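Local coordinates for HEPN domain-containing protein (Sulfolobus tokodaii, PDB 1WOL) that is of unknown function but consists of a HEPN domain, an all-helical fold that relatives often use in nucleotide-related or RNA-directed processes, at residues 9-14 with 112-117; 28-33 with 105-110. One frame throughout, in Å; residues are numbered along the deposited sequence.

Interaction 1: residues 9-14 with 112-117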
ATOM      1  N   LYS A   9       4.993   5.162 -11.360  1.00 15.98           N
ATOM      2  CA  LYS A   9       5.863   4.062 -11.803  1.00 16.78           C
ATOM      3  C   LYS A   9       6.328   3.341 -10.549  1.00 14.83           C
ATOM      4  O   LYS A   9       6.393   2.043 -10.680  1.00 15.39           O
ATOM      5  CB  LYS A   9       7.118   4.632 -12.534  1.00 18.27           C
ATOM      6  CG  LYS A   9       6.848   5.002 -13.983  1.00 24.33           C
ATOM      7  CD  LYS A   9       8.165   5.278 -14.725  1.00 29.37           C
ATOM      8  CE  LYS A   9       8.640   6.643 -14.545  1.00 31.94           C
ATOM      9  NZ  LYS A   9       9.855   6.906 -15.568  1.00 31.29           N
ATOM     10  N   GLN A  10       6.710   4.036  -9.476  1.00 16.46           N
ATOM     11  CA  GLN A  10       7.187   3.307  -8.275  1.00 17.04           C
ATOM     12  C   GLN A  10       6.068   2.411  -7.814  1.00 18.73           C
ATOM     13  O   GLN A  10       6.306   1.220  -7.415  1.00 17.17           O
ATOM     14  CB  GLN A  10       7.483   4.246  -7.134  1.00 19.97           C
ATOM     15  CG  GLN A  10       8.781   4.974  -7.341  1.00 21.71           C
ATOM     16  CD  GLN A  10       9.055   5.704  -6.019  1.00 22.42           C
ATOM     17  OE1 GLN A  10       9.676   5.169  -5.048  1.00 25.42           O
ATOM     18  NE2 GLN A  10       8.485   6.895  -5.934  1.00 24.32           N
ATOM     19  N   ALA A  11       4.836   2.907  -7.880  1.00 16.43           N
ATOM     20  CA  ALA A  11       3.752   2.026  -7.343  1.00 14.22           C
ATOM     21  C   ALA A  11       3.518   0.847  -8.269  1.00 14.46           C
ATOM     22  O   ALA A  11       3.255  -0.259  -7.697  1.00 14.85           O
ATOM     23  CB  ALA A  11       2.405   2.919  -7.268  1.00 13.75           C
ATOM     24  N   GLU A  12       3.585   1.016  -9.594  1.00 14.25           N
ATOM     25  CA  GLU A  12       3.337  -0.090 -10.501  1.00 16.29           C
ATOM     26  C   GLU A  12       4.431  -1.135 -10.299  1.00 14.01           C
ATOM     27  O   GLU A  12       4.219  -2.336 -10.308  1.00 14.45           O
ATOM     28  CB  GLU A  12       3.335   0.452 -11.959  1.00 16.65           C
ATOM     29  CG  GLU A  12       2.177   1.353 -11.995  1.00 21.23           C
ATOM     30  CD  GLU A  12       1.724   1.706 -13.256  1.00 31.70           C
ATOM     31  OE1 GLU A  12       2.690   2.074 -14.028  1.00 35.95           O
ATOM     32  OE2 GLU A  12       0.411   1.636 -13.379  1.00 32.13           O
ATOM     33  N   ARG A  13       5.679  -0.669 -10.022  1.00 14.16           N
ATOM     34  CA  ARG A  13       6.770  -1.677  -9.881  1.00 13.60           C
ATOM     35  C   ARG A  13       6.600  -2.403  -8.522  1.00 14.10           C
ATOM     36  O   ARG A  13       6.898  -3.631  -8.454  1.00 12.65           O
ATOM     37  CB  ARG A  13       8.131  -0.836  -9.827  1.00 14.72           C
ATOM     38  CG  ARG A  13       9.408  -1.802  -9.827  1.00 14.76           C
ATOM     39  CD  ARG A  13       9.467  -2.461 -11.264  1.00 19.73           C
ATOM     40  NE  ARG A  13      10.825  -3.010 -11.412  1.00 30.27           N
ATOM     41  CZ  ARG A  13      11.241  -3.392 -12.557  1.00 24.29           C
ATOM     42  NH1 ARG A  13      10.364  -3.199 -13.660  1.00 34.10           N
ATOM     43  NH2 ARG A  13      12.365  -4.097 -12.640  1.00 29.38           N
ATOM     44  N   ASP A  14       6.198  -1.694  -7.476  1.00 11.92           N
ATOM     45  CA  ASP A  14       5.966  -2.316  -6.166  1.00 12.47           C
ATOM     46  C   ASP A  14       4.869  -3.402  -6.336  1.00 12.61           C
ATOM     47  O   ASP A  14       4.946  -4.459  -5.708  1.00 13.13           O
ATOM     48  CB  ASP A  14       5.506  -1.263  -5.123  1.00 13.98           C
ATOM     49  CG  ASP A  14       6.632  -0.337  -4.708  1.00 18.47           C
ATOM     50  OD1 ASP A  14       7.756  -0.747  -4.940  1.00 20.32           O
ATOM     51  OD2 ASP A  14       6.344   0.709  -4.130  1.00 15.39           O
ATOM     52  N   ARG A 112      -6.696  -1.979  -5.831  1.00 13.44           N
ATOM     53  CA  ARG A 112      -7.911  -1.081  -5.697  1.00 14.73           C
ATOM     54  C   ARG A 112      -7.427   0.324  -5.531  1.00 14.80           C
ATOM     55  O   ARG A 112      -7.951   1.221  -6.167  1.00 14.95           O
ATOM     56  CB  ARG A 112      -8.785  -1.610  -4.519  1.00 14.71           C
ATOM     57  CG  ARG A 112     -10.006  -0.938  -3.859  1.00 24.17           C
ATOM     58  CD  ARG A 112     -10.708  -2.320  -3.547  1.00 26.13           C
ATOM     59  NE  ARG A 112     -11.871  -2.227  -4.029  1.00 27.71           N
ATOM     60  CZ  ARG A 112     -12.298  -2.128  -5.214  1.00 25.69           C
ATOM     61  NH1 ARG A 112     -12.896  -1.075  -5.742  1.00 30.81           N
ATOM     62  NH2 ARG A 112     -12.137  -3.297  -5.840  1.00 26.16           N
ATOM     63  N   ILE A 113      -6.455   0.582  -4.658  1.00 14.57           N
ATOM     64  CA  ILE A 113      -5.978   1.979  -4.474  1.00 14.31           C
ATOM     65  C   ILE A 113      -5.244   2.516  -5.649  1.00 15.70           C
ATOM     66  O   ILE A 113      -5.514   3.675  -6.032  1.00 15.26           O
ATOM     67  CB  ILE A 113      -5.189   2.061  -3.167  1.00 14.14           C
ATOM     68  CG1 ILE A 113      -6.090   1.804  -1.999  1.00 14.69           C
ATOM     69  CG2 ILE A 113      -4.432   3.455  -3.068  1.00 16.11           C
ATOM     70  CD1 ILE A 113      -5.364   1.604  -0.603  1.00 16.42           C
ATOM     71  N   LEU A 114      -4.380   1.751  -6.311  1.00 13.62           N
ATOM     72  CA  LEU A 114      -3.660   2.192  -7.458  1.00 13.39           C
ATOM     73  C   LEU A 114      -4.625   2.521  -8.602  1.00 16.43           C
ATOM     74  O   LEU A 114      -4.451   3.553  -9.243  1.00 15.47           O
ATOM     75  CB  LEU A 114      -2.663   1.113  -7.860  1.00 15.56           C
ATOM     76  CG  LEU A 114      -1.970   1.328  -9.253  1.00 14.80           C
ATOM     77  CD1 LEU A 114      -1.102   2.561  -9.185  1.00 18.87           C
ATOM     78  CD2 LEU A 114      -1.049   0.105  -9.546  1.00 17.74           C
ATOM     79  N   ASN A 115      -5.668   1.705  -8.771  1.00 15.08           N
ATOM     80  CA  ASN A 115      -6.582   2.012  -9.930  1.00 16.94           C
ATOM     81  C   ASN A 115      -7.400   3.234  -9.572  1.00 16.50           C
ATOM     82  O   ASN A 115      -7.771   4.012 -10.543  1.00 17.70           O
ATOM     83  CB  ASN A 115      -7.607   0.882 -10.139  1.00 19.94           C
ATOM     84  CG  ASN A 115      -7.070  -0.328 -10.694  1.00 24.23           C
ATOM     85  OD1 ASN A 115      -6.098  -0.321 -11.350  1.00 27.45           O
ATOM     86  ND2 ASN A 115      -7.843  -1.454 -10.495  1.00 27.50           N
ATOM     87  N   TRP A 116      -7.761   3.392  -8.310  1.00 14.98           N
ATOM     88  CA  TRP A 116      -8.631   4.566  -7.892  1.00 15.55           C
ATOM     89  C   TRP A 116      -7.773   5.834  -8.074  1.00 18.00           C
ATOM     90  O   TRP A 116      -8.216   6.844  -8.598  1.00 19.17           O
ATOM     91  CB  TRP A 116      -9.062   4.307  -6.510  1.00 18.97           C
ATOM     92  CG  TRP A 116      -9.725   5.508  -5.887  1.00 20.14           C
ATOM     93  CD1 TRP A 116     -11.085   5.924  -6.065  1.00 17.79           C
ATOM     94  CD2 TRP A 116      -9.148   6.437  -4.979  1.00 18.55           C
ATOM     95  NE1 TRP A 116     -11.323   7.054  -5.272  1.00 21.99           N
ATOM     96  CE2 TRP A 116     -10.170   7.375  -4.596  1.00 21.79           C
ATOM     97  CE3 TRP A 116      -7.869   6.553  -4.415  1.00 19.23           C
ATOM     98  CZ2 TRP A 116      -9.947   8.423  -3.680  1.00 22.74           C
ATOM     99  CZ3 TRP A 116      -7.656   7.595  -3.519  1.00 20.61           C
ATOM    100  CH2 TRP A 116      -8.685   8.515  -3.157  1.00 22.48           C
ATOM    101  N   VAL A 117      -6.476   5.769  -7.757  1.00 16.11           N
ATOM    102  CA  VAL A 117      -5.657   6.943  -7.980  1.00 17.37           C
ATOM    103  C   VAL A 117      -5.515   7.183  -9.464  1.00 18.55           C
ATOM    104  O   VAL A 117      -5.598   8.334  -9.905  1.00 21.23           O
ATOM    105  CB  VAL A 117      -4.188   6.671  -7.353  1.00 16.19           C
ATOM    106  CG1 VAL A 117      -3.192   7.733  -7.917  1.00 19.89           C
ATOM    107  CG2 VAL A 117      -4.300   6.675  -5.901  1.00 16.35           C
TER
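Leu-114 carries this contact from the side of 112-117: its two methyl groups meet Ala-11 and Glu-12, neighbours on the facing turn of helix 4-23. Following helix 100-120 from Arg-112, the chain first deals with other helices. The guanidinium of Arg-112 forms a salt bridge with Asp-68 through NH1, and Ile-113 packs against Val-42 and Cys-72. The next residue, Leu-114, turns to helix 4-23. Its CG stands anti to the backbone N (chi1 170°), which, with CD1 and CD2 splayed beyond it, lets the branched end spread over two residues. Methyl CD1 lies 4.0 Å from the CB of Ala-11, an ordinary van der Waals approach, and that CB is itself directed toward helix 100-120. Ala-11 CA and Leu-114 CA are 7.4 Å apart, the closest CA pair of the two segments, which is consistent with only a methyl standing on the Ala-11 side. Methyl CD2 meets the aliphatic part of Glu-12 instead, 4.2 Å from CG, so the acid is used here for its hydrocarbon stem.

The pairing joins the first and last long helices of the HEPN helical bundle, which run antiparallel at this point. It is thin, burying 115 Å² in all, and no polar group of one segment bonds to the other.

Beyond Leu-114, the i to i+4 backbone hydrogen bonding of the helix continues, as from Val-117 N to Ile-113 O at 2.9 Å. Val-117 sits one turn on from Ile-113 and reaches Ile-8 of helix 4-23, extending the apolar seam past 9-14. The following residue, Lys-118, uses NZ in a salt bridge to OE2 of Glu-12, so the carboxylate that ends the stem beside Leu-114 is tied back to helix 100-120.

Interaction 2: residues 28-33 with 105-110. With TBU (tertiary-butyl alcohol), chain B.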
ATOM      1  N   GLU A  28       4.748 -12.312   3.574  1.00 12.76           N
ATOM      2  CA  GLU A  28       4.914 -11.082   4.278  1.00 13.60           C
ATOM      3  C   GLU A  28       5.515  -9.975   3.405  1.00 12.03           C
ATOM      4  O   GLU A  28       5.201  -8.789   3.525  1.00 13.70           O
ATOM      5  CB  GLU A  28       5.774 -11.339   5.525  1.00 14.06           C
ATOM      6  CG  GLU A  28       7.362 -11.187   5.350  1.00 13.65           C
ATOM      7  CD  GLU A  28       7.982 -12.213   4.409  1.00 14.35           C
ATOM      8  OE1 GLU A  28       9.277 -12.157   4.462  1.00 17.47           O
ATOM      9  OE2 GLU A  28       7.352 -13.002   3.742  1.00 17.29           O
ATOM     10  N   LEU A  29       6.392 -10.412   2.474  1.00 11.34           N
ATOM     11  CA  LEU A  29       6.972  -9.465   1.510  1.00 11.23           C
ATOM     12  C   LEU A  29       5.874  -8.937   0.572  1.00 11.07           C
ATOM     13  O   LEU A  29       5.926  -7.779   0.260  1.00 11.46           O
ATOM     14  CB  LEU A  29       8.123 -10.222   0.797  1.00 12.09           C
ATOM     15  CG  LEU A  29       8.891  -9.298  -0.229  1.00 12.64           C
ATOM     16  CD1 LEU A  29       9.411  -8.038   0.383  1.00 12.90           C
ATOM     17  CD2 LEU A  29       9.973 -10.158  -0.894  1.00 13.12           C
ATOM     18  N   ALA A  30       5.115  -9.841   0.046  1.00 12.41           N
ATOM     19  CA  ALA A  30       4.014  -9.370  -0.826  1.00 12.05           C
ATOM     20  C   ALA A  30       3.154  -8.347  -0.064  1.00 12.78           C
ATOM     21  O   ALA A  30       2.737  -7.297  -0.675  1.00 12.39           O
ATOM     22  CB  ALA A  30       3.156 -10.558  -1.127  1.00 13.83           C
ATOM     23  N   CYS A  31       2.930  -8.533   1.246  1.00 11.45           N
ATOM     24  CA  CYS A  31       2.082  -7.531   1.991  1.00 11.41           C
ATOM     25  C   CYS A  31       2.773  -6.243   2.185  1.00 12.04           C
ATOM     26  O   CYS A  31       2.239  -5.168   2.045  1.00 13.43           O
ATOM     27  CB  CYS A  31       1.725  -8.104   3.376  1.00 12.10           C
ATOM     28  SG  CYS A  31       0.308  -9.291   3.166  1.00 17.99           S
ATOM     29  N   PHE A  32       4.114  -6.290   2.504  1.00 13.04           N
ATOM     30  CA  PHE A  32       4.822  -5.037   2.610  1.00 12.45           C
ATOM     31  C   PHE A  32       4.833  -4.248   1.357  1.00 12.48           C
ATOM     32  O   PHE A  32       4.731  -3.006   1.378  1.00 13.90           O
ATOM     33  CB  PHE A  32       6.304  -5.466   2.972  1.00 11.49           C
ATOM     34  CG  PHE A  32       7.249  -4.296   2.997  1.00 15.90           C
ATOM     35  CD1 PHE A  32       7.256  -3.411   4.116  1.00 19.98           C
ATOM     36  CD2 PHE A  32       8.068  -4.080   1.941  1.00 16.86           C
ATOM     37  CE1 PHE A  32       8.178  -2.265   4.062  1.00 22.72           C
ATOM     38  CE2 PHE A  32       8.929  -2.973   1.899  1.00 18.31           C
ATOM     39  CZ  PHE A  32       8.980  -2.112   2.923  1.00 17.12           C
ATOM     40  N   LEU A  33       5.106  -4.944   0.198  1.00 12.29           N
ATOM     41  CA  LEU A  33       5.236  -4.275  -1.112  1.00 10.69           C
ATOM     42  C   LEU A  33       3.838  -3.747  -1.573  1.00 11.79           C
ATOM     43  O   LEU A  33       3.818  -2.728  -2.245  1.00 13.52           O
ATOM     44  CB  LEU A  33       5.791  -5.286  -2.145  1.00 11.81           C
ATOM     45  CG  LEU A  33       7.285  -5.581  -1.953  1.00 10.24           C
ATOM     46  CD1 LEU A  33       7.569  -6.804  -2.797  1.00 12.18           C
ATOM     47  CD2 LEU A  33       8.093  -4.364  -2.306  1.00 14.32           C
ATOM     48  N   GLU A 105      -5.154 -10.508  -0.110  1.00 12.95           N
ATOM     49  CA  GLU A 105      -5.909  -9.315   0.360  1.00 13.31           C
ATOM     50  C   GLU A 105      -5.055  -8.062   0.269  1.00 14.15           C
ATOM     51  O   GLU A 105      -5.555  -6.979  -0.082  1.00 14.54           O
ATOM     52  CB  GLU A 105      -6.310  -9.549   1.835  1.00 13.60           C
ATOM     53  CG  GLU A 105      -7.359 -10.665   1.867  1.00 16.72           C
ATOM     54  CD  GLU A 105      -7.883 -10.943   3.315  1.00 18.10           C
ATOM     55  OE1 GLU A 105      -7.398 -10.326   4.269  1.00 19.62           O
ATOM     56  OE2 GLU A 105      -8.795 -11.827   3.328  1.00 16.56           O
ATOM     57  N   CYS A 106      -3.805  -8.175   0.590  1.00 13.52           N
ATOM     58  CA  CYS A 106      -2.921  -6.990   0.495  1.00 13.81           C
ATOM     59  C   CYS A 106      -2.724  -6.628  -1.002  1.00 11.47           C
ATOM     60  O   CYS A 106      -2.863  -5.401  -1.298  1.00 13.18           O
ATOM     61  CB  CYS A 106      -1.513  -7.329   0.989  1.00 12.77           C
ATOM     62  SG  CYS A 106      -1.525  -7.438   2.874  1.00 19.26           S
ATOM     63  N   ILE A 107      -2.421  -7.544  -1.919  1.00 11.09           N
ATOM     64  CA  ILE A 107      -2.198  -7.194  -3.319  1.00 10.79           C
ATOM     65  C   ILE A 107      -3.501  -6.550  -3.844  1.00 11.54           C
ATOM     66  O   ILE A 107      -3.425  -5.546  -4.559  1.00 11.74           O
ATOM     67  CB  ILE A 107      -1.810  -8.433  -4.078  1.00 11.05           C
ATOM     68  CG1 ILE A 107      -0.301  -8.735  -3.732  1.00 11.98           C
ATOM     69  CG2 ILE A 107      -1.901  -8.150  -5.617  1.00 11.92           C
ATOM     70  CD1 ILE A 107       0.127 -10.180  -4.204  1.00 13.07           C
ATOM     71  N   ASN A 108      -4.591  -7.226  -3.568  1.00 12.28           N
ATOM     72  CA  ASN A 108      -5.848  -6.647  -4.142  1.00 13.37           C
ATOM     73  C   ASN A 108      -6.256  -5.338  -3.604  1.00 12.92           C
ATOM     74  O   ASN A 108      -6.877  -4.508  -4.365  1.00 15.30           O
ATOM     75  CB  ASN A 108      -6.922  -7.748  -3.969  1.00 13.63           C
ATOM     76  CG  ASN A 108      -6.610  -8.903  -4.833  1.00 11.88           C
ATOM     77  OD1 ASN A 108      -5.839  -8.896  -5.772  1.00 12.49           O
ATOM     78  ND2 ASN A 108      -7.328 -10.038  -4.532  1.00 13.95           N
ATOM     79  N   CYS A 109      -5.941  -5.041  -2.340  1.00 11.86           N
ATOM     80  CA  CYS A 109      -6.194  -3.682  -1.877  1.00 12.69           C
ATOM     81  C   CYS A 109      -5.271  -2.705  -2.536  1.00 13.82           C
ATOM     82  O   CYS A 109      -5.606  -1.562  -2.771  1.00 14.16           O
ATOM     83  CB  CYS A 109      -5.961  -3.565  -0.354  1.00 14.53           C
ATOM     84  SG  CYS A 109      -7.473  -3.911   0.586  1.00 15.18           S
ATOM     85  N   ALA A 110      -3.972  -3.091  -2.748  1.00 12.27           N
ATOM     86  CA  ALA A 110      -3.039  -2.200  -3.520  1.00 12.73           C
ATOM     87  C   ALA A 110      -3.556  -1.929  -4.928  1.00 12.01           C
ATOM     88  O   ALA A 110      -3.507  -0.774  -5.348  1.00 14.56           O
ATOM     89  CB  ALA A 110      -1.577  -2.845  -3.555  1.00 14.94           C
TER
HETATM   90  O   TBU B 123      11.347  -7.308   4.504  1.00 31.98           O
HETATM   91  C   TBU B 123      10.150  -7.306   5.343  1.00 27.55           C
HETATM   92  C1  TBU B 123      10.480  -8.260   6.481  1.00 21.27           C
HETATM   93  C2  TBU B 123       8.910  -7.800   4.525  1.00 28.44           C
HETATM   94  C3  TBU B 123       9.934  -5.921   5.772  1.00 29.69           C
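Cys-31 and Cys-106 meet sulfur to sulfur where helix 27-48 and helix 100-120 of the HEPN bundle run side by side in the same direction. The CA atoms of the two cysteines are 5.2 Å apart, the nearest backbone approach between 28-33 and 105-110. In both residues SG lies anti to the carbonyl carbon and beside the backbone N (chi1 -80° in Cys-31, -75° in Cys-106), and these settings bring the sulfurs together. The modelled separation of Cys-31 SG and Cys-106 SG, 2.6 Å, is longer than a covalent bond and shorter than ordinary packing. The bonding state in these coordinates is therefore doubtful, although the pair has been seen as a disulfide in a crystal structure of this protein.

Around the sulfurs the contact is buried. Cys-31 CB lies 4.1 Å from Cys-106 CB, and on the neighbouring flank Ile-107 stretches its CD1 across to the methyl of Ala-30, with Ala-30 CB at 4.3 Å. Gln-79 and Phe-75 add to the cover over Cys-106, while Cys-109, one turn further on, is held by its own disulfide to Cys-72.

The other side of helix 27-48 is looser and partly exposed. Here Glu-28, Leu-29 and Phe-32 receive a molecule of tertiary-butyl alcohol through carbon contacts. The Glu-28 chain bends at chi2 (-65°), and its OE2 folds back to a weak hydrogen bond from Leu-29 N, 3.0 Å away. Alcohol atom C2 nestles among the three residues, 3.8 Å from Glu-28 CG, while methyl C3 sits above one face of the Phe-32 ring, displaced toward the rim, with C3 4.0 Å from Phe-32 CD1.

How the interactions relate
Helix 100-120 serves both contacts: its 105-110 turns face helix 27-48 in interaction 2, and its 112-117 turns face helix 4-23 in interaction 1. The centres of the two interactions are 12 Å apart, and they touch directly where Asp-14 CB packs 3.6 Å from Leu-33 O. Leu-15 bridges them further, since Leu-114 and Ile-107 both rest on it. Along the chain, interaction 2 is nested within the loop closed by interaction 1. Two tertiary-butyl alcohol sites lie at interaction 2: one against 28-33, and a second, completed by Gln-71 and Phe-75, where the alcohol touches Glu-105 and Cys-109 and lies about 8 Å from the Cys-106 side chain.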